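Local structure of glutamate--tRNA ligase, cytoplasmic (Saccharomyces cerevisiae, 2HRA) at residues A[62-67]-A[71-76]; A[133-138]-A[169-174]. The protein attaches glutamate to tRNA(Glu) in two steps, the first using ATP, this N-terminal GST-fold domain serving instead to join the enzyme to the cofactor Arc1p. All coordinates share one frame; numbering follows the deposited sequence.

Contact 1: A[62-67]-A[71-76]; sequences PAAKLD and EDVFNK
The shortest polar bond, 2.7 Å from Asn75 ND2 to Asp72 OD1, secures the first turn of helix 73-80, whose residues Val73 and Lys76 lie against Ala64 and Leu66 of strand 64-66. This is the strand-turn-helix unit that ends the sheet-bearing half of the GST fold: the edge strand runs antiparallel to strand 21-26, and after a short turn the chain folds back as a helix packed on the sheet. Asp72 occupies the N-cap position, yet its carboxylate bonds to the Asn75 amide instead of to a backbone N-H. The amide nitrogen comes to the syn side of OD1 with a fairly straight N-H direction (159°).

Across the contact the joining is apolar. Ala64 and Leu66 turn their CB atoms toward the helix, with Lys65 between them turned away to the other side of the strand. Val73 fits against this alternating pair: CG1, anti to its own backbone N (chi1 172°), approaches Ala64 CB and Leu66 CB equally, while CG2 lies over the strand backbone, 3.5 Å from Ala64 O. On its other flanks Val73 meets Leu23 of the central strand and Glu36 of helix 34-46, which buries it between the sheet and helix 34-46.

Farther along the strand, Leu66 reaches past Val73 to the next turn of helix. Its CD2 methyl touches the aliphatic base of Lys76, 3.9 Å from CB, and the backbone carbon C of Lys76 at 3.8 Å. The rest of the lysine leaves the interface, extended as far as CE and bent only at its last torsion (chi4 75°). That bend sets Lys76 NZ 3.0 Å from Glu71 O, above the plane of the carbonyl group.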
ATOM      1  N   PRO A  62       2.607  16.678  -0.085  1.00 28.24           N
ATOM      2  CA  PRO A  62       2.698  15.376  -0.712  1.00 26.72           C
ATOM      3  C   PRO A  62       2.048  14.291   0.146  1.00 26.12           C
ATOM      4  O   PRO A  62       2.034  14.379   1.373  1.00 25.63           O
ATOM      5  CB  PRO A  62       4.212  15.137  -0.812  1.00 26.96           C
ATOM      6  CG  PRO A  62       4.810  16.480  -0.873  1.00 28.41           C
ATOM      7  CD  PRO A  62       3.899  17.391  -0.105  1.00 28.22           C
ATOM      8  N   ALA A  63       1.521  13.275  -0.513  1.00 24.68           N
ATOM      9  CA  ALA A  63       0.952  12.131   0.166  1.00 25.00           C
ATOM     10  C   ALA A  63       2.001  11.361   0.968  1.00 24.32           C
ATOM     11  O   ALA A  63       1.697  10.735   1.989  1.00 25.93           O
ATOM     12  CB  ALA A  63       0.316  11.209  -0.853  1.00 24.61           C
ATOM     13  N   ALA A  64       3.230  11.381   0.479  1.00 24.80           N
ATOM     14  CA  ALA A  64       4.312  10.634   1.086  1.00 25.00           C
ATOM     15  C   ALA A  64       5.633  11.188   0.569  1.00 25.92           C
ATOM     16  O   ALA A  64       5.713  11.771  -0.519  1.00 25.65           O
ATOM     17  CB  ALA A  64       4.162   9.128   0.754  1.00 23.97           C
ATOM     18  N   LYS A  65       6.680  11.024   1.366  1.00 26.45           N
ATOM     19  CA  LYS A  65       7.977  11.521   0.995  1.00 27.70           C
ATOM     20  C   LYS A  65       8.994  10.549   1.598  1.00 28.24           C
ATOM     21  O   LYS A  65       8.868  10.196   2.744  1.00 28.56           O
ATOM     22  CB  LYS A  65       8.104  12.904   1.624  1.00 28.27           C
ATOM     23  CG  LYS A  65       9.034  13.867   0.998  1.00 30.73           C
ATOM     24  CD  LYS A  65       9.303  14.970   2.020  1.00 32.72           C
ATOM     25  CE  LYS A  65       9.635  16.276   1.430  1.00 35.57           C
ATOM     26  NZ  LYS A  65       9.892  17.192   2.593  1.00 38.51           N
ATOM     27  N   LEU A  66       9.956  10.082   0.817  1.00 29.09           N
ATOM     28  CA  LEU A  66      11.041   9.254   1.350  1.00 29.41           C
ATOM     29  C   LEU A  66      12.279  10.109   1.363  1.00 30.12           C
ATOM     30  O   LEU A  66      12.820  10.416   0.302  1.00 30.29           O
ATOM     31  CB  LEU A  66      11.312   8.034   0.474  1.00 29.85           C
ATOM     32  CG  LEU A  66      12.459   7.157   0.994  1.00 29.07           C
ATOM     33  CD1 LEU A  66      12.105   6.595   2.363  1.00 28.32           C
ATOM     34  CD2 LEU A  66      12.775   6.050   0.005  1.00 33.21           C
ATOM     35  N   ASP A  67      12.738  10.448   2.566  1.00 30.88           N
ATOM     36  CA  ASP A  67      13.815  11.410   2.762  1.00 31.20           C
ATOM     37  C   ASP A  67      13.380  12.732   2.082  1.00 31.52           C
ATOM     38  O   ASP A  67      12.438  13.364   2.547  1.00 31.02           O
ATOM     39  CB  ASP A  67      15.158  10.819   2.321  1.00 31.45           C
ATOM     40  CG  ASP A  67      15.582   9.642   3.201  1.00 31.93           C
ATOM     41  OD1 ASP A  67      15.332   9.696   4.421  1.00 29.74           O
ATOM     42  OD2 ASP A  67      16.145   8.653   2.676  1.00 34.84           O
ATOM     43  N   GLU A  71       8.603  11.977  -5.546  1.00 30.97           N
ATOM     44  CA  GLU A  71       8.166  11.328  -6.779  1.00 32.37           C
ATOM     45  C   GLU A  71       8.534   9.845  -6.724  1.00 32.36           C
ATOM     46  O   GLU A  71       9.605   9.498  -6.275  1.00 33.17           O
ATOM     47  CB  GLU A  71       8.849  11.997  -7.981  1.00 32.99           C
ATOM     48  CG  GLU A  71       8.724  11.247  -9.317  1.00 36.19           C
ATOM     49  CD  GLU A  71       9.294  12.028 -10.505  1.00 40.36           C
ATOM     50  OE1 GLU A  71       9.888  13.124 -10.302  1.00 43.02           O
ATOM     51  OE2 GLU A  71       9.138  11.526 -11.652  1.00 43.34           O
ATOM     52  N   ASP A  72       7.633   8.982  -7.179  1.00 32.87           N
ATOM     53  CA  ASP A  72       7.911   7.550  -7.283  1.00 33.01           C
ATOM     54  C   ASP A  72       8.349   7.010  -5.926  1.00 32.48           C
ATOM     55  O   ASP A  72       9.320   6.260  -5.847  1.00 32.52           O
ATOM     56  CB  ASP A  72       8.992   7.328  -8.353  1.00 33.97           C
ATOM     57  CG  ASP A  72       8.946   5.938  -9.009  1.00 36.60           C
ATOM     58  OD1 ASP A  72       7.906   5.234  -8.960  1.00 38.32           O
ATOM     59  OD2 ASP A  72      10.000   5.560  -9.599  1.00 42.95           O
ATOM     60  N   VAL A  73       7.618   7.378  -4.866  1.00 31.66           N
ATOM     61  CA  VAL A  73       8.026   7.047  -3.488  1.00 30.44           C
ATOM     62  C   VAL A  73       8.032   5.524  -3.212  1.00 29.89           C
ATOM     63  O   VAL A  73       9.011   4.990  -2.661  1.00 29.61           O
ATOM     64  CB  VAL A  73       7.132   7.768  -2.433  1.00 30.16           C
ATOM     65  CG1 VAL A  73       7.445   7.259  -1.029  1.00 30.38           C
ATOM     66  CG2 VAL A  73       7.302   9.312  -2.506  1.00 30.33           C
ATOM     67  N   PHE A  74       6.954   4.832  -3.582  1.00 28.69           N
ATOM     68  CA  PHE A  74       6.868   3.387  -3.400  1.00 28.41           C
ATOM     69  C   PHE A  74       8.111   2.720  -3.960  1.00 28.75           C
ATOM     70  O   PHE A  74       8.815   1.975  -3.249  1.00 29.35           O
ATOM     71  CB  PHE A  74       5.645   2.792  -4.085  1.00 27.94           C
ATOM     72  CG  PHE A  74       5.460   1.320  -3.801  1.00 27.20           C
ATOM     73  CD1 PHE A  74       5.049   0.891  -2.550  1.00 25.43           C
ATOM     74  CD2 PHE A  74       5.699   0.372  -4.784  1.00 26.62           C
ATOM     75  CE1 PHE A  74       4.888  -0.471  -2.277  1.00 27.00           C
ATOM     76  CE2 PHE A  74       5.522  -0.980  -4.523  1.00 29.94           C
ATOM     77  CZ  PHE A  74       5.110  -1.401  -3.266  1.00 27.47           C
ATOM     78  N   ASN A  75       8.386   2.977  -5.235  1.00 28.69           N
ATOM     79  CA  ASN A  75       9.507   2.325  -5.885  1.00 28.77           C
ATOM     80  C   ASN A  75      10.856   2.681  -5.273  1.00 28.71           C
ATOM     81  O   ASN A  75      11.804   1.886  -5.327  1.00 27.31           O
ATOM     82  CB  ASN A  75       9.524   2.650  -7.362  1.00 29.49           C
ATOM     83  CG  ASN A  75       8.497   1.860  -8.145  1.00 31.91           C
ATOM     84  OD1 ASN A  75       8.321   0.655  -7.942  1.00 35.50           O
ATOM     85  ND2 ASN A  75       7.826   2.534  -9.070  1.00 36.44           N
ATOM     86  N   LYS A  76      10.954   3.888  -4.733  1.00 28.59           N
ATOM     87  CA  LYS A  76      12.152   4.293  -4.052  1.00 28.62           C
ATOM     88  C   LYS A  76      12.336   3.489  -2.764  1.00 28.12           C
ATOM     89  O   LYS A  76      13.444   3.118  -2.446  1.00 27.43           O
ATOM     90  CB  LYS A  76      12.154   5.806  -3.809  1.00 29.00           C
ATOM     91  CG  LYS A  76      12.307   6.614  -5.096  1.00 31.20           C
ATOM     92  CD  LYS A  76      12.460   8.101  -4.848  1.00 31.56           C
ATOM     93  CE  LYS A  76      13.189   8.790  -5.998  1.00 32.34           C
ATOM     94  NZ  LYS A  76      12.360   8.970  -7.218  1.00 29.07           N
TER

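Contact 2: A[133-138]-A[169-174]; sequences LKYSAA and TLLEMD
Tyr135 crosses from the loop before helix 137-148 to the end of helix 162-172, where its ring meets Leu171 and Asp174. Its CB already points toward the partner segment, and CG sits between the backbone N and the carbonyl carbon (chi1 57°), a torsion that turns the ring toward Leu171 and Asp174. Along the ring edge facing the helix, CD2 comes first: it touches the CD2 methyl of Leu171 at 3.7 Å. The leucine approaches obliquely, its branch drawing nearer than its CB would suggest, and its side chain also packs on Asp139 and Trp143 of helix 137-148.

One atom farther out, Tyr135 CE2 lies 3.7 Å from Asp174 OD2. The carboxylate oxygen is at the ring edge, near its plane, where the slightly positive ring hydrogens probably make its charge welcome; the ring and carboxylate planes are turned 56° apart. At the tip, Tyr135 OH is 4.0 Å from the same OD2, too far for a hydrogen bond. The other carboxylate oxygen, OD1, accepts from Ile176 N and caps helix 175-178, which fixes the orientation of Asp174. Phe177 of that helix makes an edge-to-face stack with Tyr135.

The loop that carries the tyrosine is held too: Tyr135 O accepts from Asn87 ND2. Segment 169-174 belongs to one region that interacts with Arc1p, and Leu133 closes the other, so the tyrosine bridges the neighbourhood of both.

Directly after it, Ser136 OG accepts from Ala138 N (3.1 Å, with a bent N-H direction of 136°), while Asp139 OD1 bonds back to Ser136 N. Ser136-x-x-Asp139 thus has the sequence and the return bond of the capping box typical of this helix start in GST folds, although Ser136 OG here takes Ala138 N.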
ATOM      1  N   LEU A 133       5.480 -18.371  -2.330  1.00 31.94           N
ATOM      2  CA  LEU A 133       5.007 -18.687  -0.983  1.00 32.35           C
ATOM      3  C   LEU A 133       4.841 -17.417  -0.186  1.00 31.91           C
ATOM      4  O   LEU A 133       3.979 -17.336   0.682  1.00 33.53           O
ATOM      5  CB  LEU A 133       5.966 -19.642  -0.258  1.00 33.26           C
ATOM      6  CG  LEU A 133       5.362 -20.321   0.997  1.00 35.23           C
ATOM      7  CD1 LEU A 133       5.763 -21.764   1.083  1.00 40.29           C
ATOM      8  CD2 LEU A 133       5.721 -19.616   2.312  1.00 38.06           C
ATOM      9  N   LYS A 134       5.641 -16.415  -0.541  1.00 30.54           N
ATOM     10  CA  LYS A 134       5.767 -15.124   0.136  1.00 29.87           C
ATOM     11  C   LYS A 134       5.033 -14.107  -0.710  1.00 28.46           C
ATOM     12  O   LYS A 134       5.085 -14.198  -1.925  1.00 28.27           O
ATOM     13  CB  LYS A 134       7.258 -14.677   0.148  1.00 29.83           C
ATOM     14  CG  LYS A 134       7.979 -14.738   1.447  1.00 32.86           C
ATOM     15  CD  LYS A 134       9.494 -14.879   1.240  1.00 33.34           C
ATOM     16  CE  LYS A 134      10.132 -13.687   0.525  1.00 34.19           C
ATOM     17  NZ  LYS A 134      11.606 -13.669   0.749  1.00 34.48           N
ATOM     18  N   TYR A 135       4.377 -13.129  -0.101  1.00 27.40           N
ATOM     19  CA  TYR A 135       3.890 -11.998  -0.921  1.00 27.13           C
ATOM     20  C   TYR A 135       5.079 -11.168  -1.383  1.00 25.95           C
ATOM     21  O   TYR A 135       6.221 -11.292  -0.871  1.00 25.98           O
ATOM     22  CB  TYR A 135       2.826 -11.121  -0.229  1.00 27.75           C
ATOM     23  CG  TYR A 135       3.279 -10.521   1.093  1.00 28.10           C
ATOM     24  CD1 TYR A 135       4.192  -9.458   1.141  1.00 26.60           C
ATOM     25  CD2 TYR A 135       2.799 -11.010   2.287  1.00 28.14           C
ATOM     26  CE1 TYR A 135       4.618  -8.943   2.350  1.00 28.86           C
ATOM     27  CE2 TYR A 135       3.219 -10.480   3.504  1.00 29.63           C
ATOM     28  CZ  TYR A 135       4.127  -9.456   3.533  1.00 28.58           C
ATOM     29  OH  TYR A 135       4.548  -8.959   4.753  1.00 27.29           O
ATOM     30  N   SER A 136       4.829 -10.358  -2.392  1.00 25.71           N
ATOM     31  CA  SER A 136       5.845  -9.484  -2.965  1.00 25.76           C
ATOM     32  C   SER A 136       5.357  -8.044  -2.962  1.00 25.80           C
ATOM     33  O   SER A 136       4.236  -7.732  -2.539  1.00 25.74           O
ATOM     34  CB  SER A 136       6.151  -9.929  -4.401  1.00 26.29           C
ATOM     35  OG  SER A 136       5.047  -9.579  -5.235  1.00 24.33           O
ATOM     36  N   ALA A 137       6.203  -7.176  -3.484  1.00 25.63           N
ATOM     37  CA  ALA A 137       5.904  -5.766  -3.662  1.00 25.92           C
ATOM     38  C   ALA A 137       4.684  -5.582  -4.516  1.00 25.36           C
ATOM     39  O   ALA A 137       3.965  -4.583  -4.378  1.00 26.14           O
ATOM     40  CB  ALA A 137       7.144  -5.018  -4.300  1.00 25.71           C
ATOM     41  N   ALA A 138       4.441  -6.509  -5.435  1.00 25.17           N
ATOM     42  CA  ALA A 138       3.237  -6.427  -6.255  1.00 25.96           C
ATOM     43  C   ALA A 138       1.975  -6.427  -5.356  1.00 25.79           C
ATOM     44  O   ALA A 138       1.032  -5.650  -5.553  1.00 27.36           O
ATOM     45  CB  ALA A 138       3.216  -7.600  -7.277  1.00 26.62           C
ATOM     46  N   THR A 169      -8.664 -10.270   1.969  1.00 29.54           N
ATOM     47  CA  THR A 169      -8.914 -10.754   3.329  1.00 30.39           C
ATOM     48  C   THR A 169      -7.711 -11.485   3.932  1.00 30.27           C
ATOM     49  O   THR A 169      -7.396 -11.288   5.115  1.00 30.04           O
ATOM     50  CB  THR A 169     -10.126 -11.656   3.323  1.00 31.21           C
ATOM     51  OG1 THR A 169     -11.214 -10.894   2.789  1.00 30.97           O
ATOM     52  CG2 THR A 169     -10.486 -12.162   4.729  1.00 32.79           C
ATOM     53  N   LEU A 170      -7.030 -12.293   3.131  1.00 29.76           N
ATOM     54  CA  LEU A 170      -5.837 -12.977   3.607  1.00 30.59           C
ATOM     55  C   LEU A 170      -4.858 -11.939   4.132  1.00 30.92           C
ATOM     56  O   LEU A 170      -4.468 -11.965   5.308  1.00 30.98           O
ATOM     57  CB  LEU A 170      -5.179 -13.788   2.486  1.00 30.04           C
ATOM     58  CG  LEU A 170      -3.910 -14.535   2.909  1.00 30.19           C
ATOM     59  CD1 LEU A 170      -4.167 -15.507   4.089  1.00 28.62           C
ATOM     60  CD2 LEU A 170      -3.380 -15.242   1.682  1.00 31.18           C
ATOM     61  N   LEU A 171      -4.488 -11.006   3.257  1.00 31.77           N
ATOM     62  CA  LEU A 171      -3.527  -9.968   3.612  1.00 31.84           C
ATOM     63  C   LEU A 171      -4.020  -9.063   4.755  1.00 32.35           C
ATOM     64  O   LEU A 171      -3.231  -8.684   5.617  1.00 31.62           O
ATOM     65  CB  LEU A 171      -3.126  -9.139   2.376  1.00 31.69           C
ATOM     66  CG  LEU A 171      -2.234  -9.915   1.397  1.00 30.29           C
ATOM     67  CD1 LEU A 171      -2.090  -9.183   0.077  1.00 30.15           C
ATOM     68  CD2 LEU A 171      -0.841 -10.212   2.003  1.00 30.23           C
ATOM     69  N   GLU A 172      -5.314  -8.765   4.786  1.00 33.17           N
ATOM     70  CA  GLU A 172      -5.886  -7.953   5.858  1.00 34.33           C
ATOM     71  C   GLU A 172      -5.701  -8.593   7.256  1.00 34.69           C
ATOM     72  O   GLU A 172      -5.496  -7.877   8.230  1.00 35.21           O
ATOM     73  CB  GLU A 172      -7.363  -7.673   5.578  1.00 34.61           C
ATOM     74  CG  GLU A 172      -8.049  -6.736   6.555  1.00 36.84           C
ATOM     75  CD  GLU A 172      -9.527  -6.610   6.261  1.00 39.92           C
ATOM     76  OE1 GLU A 172     -10.000  -5.474   6.092  1.00 42.76           O
ATOM     77  OE2 GLU A 172     -10.222  -7.655   6.185  1.00 44.84           O
ATOM     78  N   MET A 173      -5.756  -9.919   7.353  1.00 34.78           N
ATOM     79  CA  MET A 173      -5.506 -10.617   8.620  1.00 36.04           C
ATOM     80  C   MET A 173      -4.038 -10.529   9.102  1.00 33.99           C
ATOM     81  O   MET A 173      -3.730 -10.897  10.235  1.00 33.17           O
ATOM     82  CB  MET A 173      -5.902 -12.093   8.514  1.00 36.09           C
ATOM     83  CG  MET A 173      -7.380 -12.332   8.315  1.00 39.10           C
ATOM     84  SD  MET A 173      -7.810 -14.087   8.140  1.00 44.77           S
ATOM     85  CE  MET A 173      -6.754 -14.636   6.794  1.00 45.66           C
ATOM     86  N   ASP A 174      -3.145 -10.076   8.231  1.00 32.35           N
ATOM     87  CA  ASP A 174      -1.762  -9.832   8.558  1.00 31.31           C
ATOM     88  C   ASP A 174      -1.698  -8.378   9.046  1.00 30.56           C
ATOM     89  O   ASP A 174      -1.865  -7.452   8.249  1.00 29.86           O
ATOM     90  CB  ASP A 174      -0.924 -10.045   7.294  1.00 31.66           C
ATOM     91  CG  ASP A 174       0.578  -9.932   7.529  1.00 32.24           C
ATOM     92  OD1 ASP A 174       0.970  -9.303   8.513  1.00 30.25           O
ATOM     93  OD2 ASP A 174       1.369 -10.460   6.696  1.00 30.25           O
TER

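From the N terminus, the chain first forms strands 21-26 and 51-56 with helix 34-46 between them; contact 1 then closes a tight loop of three residues, tying the edge strand to the next helix. Helices 90-104 and 109-122 follow before contact 2 opens, and it closes a far longer, mostly helical loop of 30 residues. The two are in series, neither nested nor crossed, with centres about 22 Å apart on opposite sides of the domain centre. They nevertheless meet: Phe74 CZ packs 3.6 Å from Ala137 O, and helix 90-104 touches both, through Val97 at Phe74 and Val93 at Ala137, joining the sheet half to the helical half.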